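Local atomic coordinates of pyroglutatmate porin OpdO (Pseudomonas aeruginosa, PDB entry 3SZV), a protein that forms a beta-barrel channel in the bacterial outer membrane that probably lets small carboxylates such as pyroglutamate pass. Residues P366-T378 / L387-A399. Sequence-based numbering, arbitrary orientation. Where two conformers were deposited one is given.
Sequences PLKNLGVKWRNAT and LDENRLILSYSLA
N390 OD1 takes two donors from the neighbouring strand, as an amide oxygen can. W374 NE1 reaches it at 2.8 Å on a lone pair, with indole and amide planes only 8° apart; N376 ND2 comes in at 2.9 Å from above the carbonyl plane. The indole swings over to N390 because CG stands opposite the backbone N (chi1 168°), and N376 CB sits over one of its faces. Broad and apolar, with its one N-H spent on N390, the indole suits the barrel's outer surface. Toward T378, OG1 of that residue donates to D388 OD2 (2.8 Å), while D388 OD1 forms a salt bridge with R380; in the other direction, V372 CG2 rests against the CD1 methyls of both L392 and L394. Strands 371-381 and 387-399 form the last hairpin of the OprD-family barrel, which strand 24-38 closes against 387-399. The face of R375 and R391 probably looks into the pore, where a basic wall would suit carboxylates. R391 grips E389 OE2 side-on through NE (2.7 Å) and NH2; E389 OE1 pairs with R36. R375 NH1 lies over one face of the R391 guanidinium, 3.8 Å from R391 NH1, and R375 has a long, weak ion pair with D357. At the turn of L367 to L370, the Y396 ring edge meets K368 O.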
# COMPACT_ATOMS: atom_id res chain seq x y z
N PRO A 366 24.14 -13.17 -15.52
CA PRO A 366 23.88 -14.00 -14.34
C PRO A 366 23.05 -13.28 -13.29
O PRO A 366 22.28 -13.91 -12.57
CB PRO A 366 25.29 -14.26 -13.79
CG PRO A 366 26.21 -14.01 -14.93
CD PRO A 366 25.58 -12.91 -15.71
N LEU A 367 23.20 -11.96 -13.20
CA LEU A 367 22.54 -11.20 -12.15
C LEU A 367 21.23 -10.56 -12.60
O LEU A 367 20.70 -9.68 -11.94
CB LEU A 367 23.49 -10.14 -11.58
CG LEU A 367 24.58 -10.63 -10.62
CD1 LEU A 367 25.35 -11.81 -11.19
CD2 LEU A 367 25.53 -9.50 -10.26
N LYS A 368 20.71 -11.02 -13.74
CA LYS A 368 19.44 -10.52 -14.25
C LYS A 368 18.36 -10.54 -13.17
O LYS A 368 18.20 -11.55 -12.47
CB LYS A 368 19.00 -11.34 -15.47
CG LYS A 368 17.64 -10.94 -16.04
CD LYS A 368 17.32 -11.75 -17.29
CE LYS A 368 16.12 -11.18 -18.03
NZ LYS A 368 14.90 -11.15 -17.18
N ASN A 369 17.66 -9.42 -13.03
CA ASN A 369 16.56 -9.25 -12.07
C ASN A 369 17.02 -8.72 -10.72
O ASN A 369 16.20 -8.35 -9.88
CB ASN A 369 15.75 -10.54 -11.92
CG ASN A 369 15.13 -10.99 -13.23
OD1 ASN A 369 14.73 -10.17 -14.05
ND2 ASN A 369 15.05 -12.30 -13.42
N LEU A 370 18.33 -8.69 -10.50
CA LEU A 370 18.90 -8.02 -9.34
C LEU A 370 18.64 -6.52 -9.43
O LEU A 370 18.96 -5.88 -10.43
CB LEU A 370 20.41 -8.30 -9.27
CG LEU A 370 21.18 -7.62 -8.13
CD1 LEU A 370 20.66 -8.09 -6.78
CD2 LEU A 370 22.67 -7.90 -8.26
N GLY A 371 18.04 -5.96 -8.38
CA GLY A 371 17.71 -4.55 -8.41
C GLY A 371 18.27 -3.79 -7.22
O GLY A 371 18.38 -4.33 -6.13
N VAL A 372 18.64 -2.54 -7.45
CA VAL A 372 19.06 -1.66 -6.38
C VAL A 372 18.25 -0.37 -6.46
O VAL A 372 18.04 0.17 -7.54
CB VAL A 372 20.56 -1.34 -6.46
CG1 VAL A 372 20.90 -0.67 -7.78
CG2 VAL A 372 20.99 -0.48 -5.28
N LYS A 373 17.78 0.11 -5.31
CA LYS A 373 17.03 1.35 -5.25
C LYS A 373 17.53 2.18 -4.08
O LYS A 373 17.64 1.69 -2.95
CB LYS A 373 15.53 1.07 -5.09
CG LYS A 373 14.71 2.36 -5.01
CD LYS A 373 13.21 2.09 -4.95
CE LYS A 373 12.70 1.63 -6.30
NZ LYS A 373 13.20 2.56 -7.35
N TRP A 374 17.83 3.44 -4.37
CA TRP A 374 18.18 4.41 -3.34
C TRP A 374 17.05 5.43 -3.22
O TRP A 374 16.66 6.06 -4.19
CB TRP A 374 19.51 5.10 -3.70
CG TRP A 374 19.85 6.31 -2.88
CD1 TRP A 374 19.80 6.43 -1.52
CD2 TRP A 374 20.29 7.59 -3.38
NE1 TRP A 374 20.18 7.70 -1.14
CE2 TRP A 374 20.48 8.43 -2.26
CE3 TRP A 374 20.53 8.10 -4.65
CZ2 TRP A 374 20.91 9.75 -2.38
CZ3 TRP A 374 20.95 9.41 -4.78
CH2 TRP A 374 21.14 10.22 -3.65
N ARG A 375 16.51 5.56 -2.01
CA ARG A 375 15.43 6.50 -1.75
C ARG A 375 15.89 7.52 -0.72
O ARG A 375 16.20 7.17 0.42
CB ARG A 375 14.19 5.77 -1.22
CG ARG A 375 13.76 4.59 -2.10
CD ARG A 375 12.44 3.98 -1.61
NE ARG A 375 11.36 4.96 -1.70
CZ ARG A 375 10.31 5.01 -0.87
NH1 ARG A 375 10.18 4.13 0.12
NH2 ARG A 375 9.39 5.96 -1.03
N ASN A 376 15.96 8.79 -1.12
CA ASN A 376 16.45 9.83 -0.25
C ASN A 376 15.32 10.81 0.04
O ASN A 376 14.60 11.23 -0.87
CB ASN A 376 17.64 10.52 -0.94
CG ASN A 376 18.05 11.81 -0.27
OD1 ASN A 376 17.85 12.89 -0.82
ND2 ASN A 376 18.65 11.70 0.91
N ALA A 377 15.14 11.17 1.30
CA ALA A 377 14.09 12.10 1.68
C ALA A 377 14.60 13.13 2.67
O ALA A 377 15.47 12.85 3.50
CB ALA A 377 12.92 11.36 2.28
N THR A 378 14.03 14.32 2.57
CA THR A 378 14.31 15.41 3.50
C THR A 378 12.98 15.98 3.94
O THR A 378 12.14 16.28 3.09
CB THR A 378 15.10 16.53 2.78
OG1 THR A 378 16.35 16.00 2.33
CG2 THR A 378 15.37 17.71 3.72
N LEU A 387 14.17 16.00 9.52
CA LEU A 387 14.78 14.70 9.33
C LEU A 387 15.33 14.55 7.92
O LEU A 387 14.78 15.12 6.97
CB LEU A 387 13.72 13.62 9.58
CG LEU A 387 13.99 12.21 9.05
CD1 LEU A 387 15.07 11.54 9.88
CD2 LEU A 387 12.71 11.39 9.09
N ASP A 388 16.41 13.80 7.79
CA ASP A 388 16.87 13.33 6.49
C ASP A 388 16.94 11.82 6.57
O ASP A 388 17.42 11.27 7.56
CB ASP A 388 18.23 13.91 6.10
CG ASP A 388 18.12 15.33 5.57
OD1 ASP A 388 17.93 16.23 6.40
OD2 ASP A 388 18.21 15.54 4.34
N GLU A 389 16.47 11.15 5.53
CA GLU A 389 16.39 9.70 5.52
C GLU A 389 16.96 9.16 4.23
O GLU A 389 16.66 9.66 3.14
CB GLU A 389 14.94 9.27 5.69
CG GLU A 389 14.70 7.77 5.68
CD GLU A 389 13.23 7.45 5.84
OE1 GLU A 389 12.70 7.59 6.96
OE2 GLU A 389 12.60 7.07 4.84
N ASN A 390 17.78 8.13 4.34
CA ASN A 390 18.22 7.40 3.17
C ASN A 390 17.85 5.93 3.32
O ASN A 390 18.00 5.36 4.40
CB ASN A 390 19.73 7.55 2.97
CG ASN A 390 20.10 8.93 2.47
OD1 ASN A 390 20.09 9.19 1.26
ND2 ASN A 390 20.44 9.83 3.39
N ARG A 391 17.33 5.35 2.24
CA ARG A 391 17.09 3.91 2.18
C ARG A 391 17.87 3.36 1.01
O ARG A 391 17.94 3.97 -0.06
CB ARG A 391 15.61 3.59 2.00
CG ARG A 391 14.70 4.19 3.06
CD ARG A 391 13.25 3.79 2.88
NE ARG A 391 12.39 4.55 3.77
CZ ARG A 391 11.16 4.19 4.15
NH1 ARG A 391 10.63 3.06 3.71
NH2 ARG A 391 10.47 4.97 4.97
N LEU A 392 18.47 2.19 1.21
CA LEU A 392 19.12 1.49 0.12
C LEU A 392 18.56 0.08 0.15
O LEU A 392 18.68 -0.61 1.17
CB LEU A 392 20.63 1.45 0.30
CG LEU A 392 21.40 0.85 -0.88
CD1 LEU A 392 21.06 1.62 -2.16
CD2 LEU A 392 22.89 0.87 -0.62
N ILE A 393 17.93 -0.32 -0.94
CA ILE A 393 17.30 -1.63 -1.00
C ILE A 393 17.85 -2.43 -2.17
O ILE A 393 17.78 -2.00 -3.32
CB ILE A 393 15.77 -1.52 -1.14
CG1 ILE A 393 15.20 -0.51 -0.14
CG2 ILE A 393 15.11 -2.89 -0.96
CD1 ILE A 393 15.00 0.88 -0.72
N LEU A 394 18.42 -3.59 -1.86
CA LEU A 394 18.83 -4.55 -2.88
C LEU A 394 17.81 -5.67 -2.89
O LEU A 394 17.43 -6.19 -1.83
CB LEU A 394 20.22 -5.11 -2.57
CG LEU A 394 21.44 -4.25 -2.89
CD1 LEU A 394 21.29 -2.83 -2.38
CD2 LEU A 394 22.69 -4.90 -2.31
N SER A 395 17.34 -6.05 -4.07
CA SER A 395 16.30 -7.06 -4.18
C SER A 395 16.59 -8.04 -5.31
O SER A 395 17.14 -7.67 -6.34
CB SER A 395 14.93 -6.39 -4.42
OG SER A 395 13.90 -7.36 -4.53
N TYR A 396 16.24 -9.29 -5.09
CA TYR A 396 16.40 -10.30 -6.12
C TYR A 396 15.29 -11.32 -5.98
O TYR A 396 15.10 -11.88 -4.90
CB TYR A 396 17.76 -11.01 -6.03
CG TYR A 396 17.96 -12.06 -7.09
CD1 TYR A 396 18.34 -11.70 -8.38
CD2 TYR A 396 17.75 -13.40 -6.82
CE1 TYR A 396 18.52 -12.65 -9.36
CE2 TYR A 396 17.93 -14.37 -7.80
CZ TYR A 396 18.32 -13.98 -9.07
OH TYR A 396 18.50 -14.92 -10.06
N SER A 397 14.57 -11.56 -7.07
CA SER A 397 13.49 -12.54 -7.05
C SER A 397 13.79 -13.65 -8.03
O SER A 397 14.24 -13.40 -9.14
CB SER A 397 12.16 -11.88 -7.41
OG SER A 397 11.73 -11.02 -6.37
N LEU A 398 13.52 -14.87 -7.58
CA LEU A 398 13.74 -16.05 -8.37
C LEU A 398 12.43 -16.82 -8.47
O LEU A 398 11.83 -17.14 -7.44
CB LEU A 398 14.79 -16.94 -7.70
CG LEU A 398 15.10 -18.27 -8.37
CD1 LEU A 398 15.67 -18.04 -9.76
CD2 LEU A 398 16.07 -19.06 -7.51
N ALA A 399 11.99 -17.11 -9.69
CA ALA A 399 10.85 -18.00 -9.87
C ALA A 399 11.32 -19.43 -9.62
O ALA A 399 12.27 -19.89 -10.25
CB ALA A 399 10.29 -17.86 -11.28
O HOH W 1 19.56 -13.87 -12.49
O HOH W 2 15.54 -14.28 -11.35
O HOH W 3 14.13 -9.58 -9.02
O HOH W 4 11.54 1.57 0.76
O HOH W 5 19.15 13.89 2.54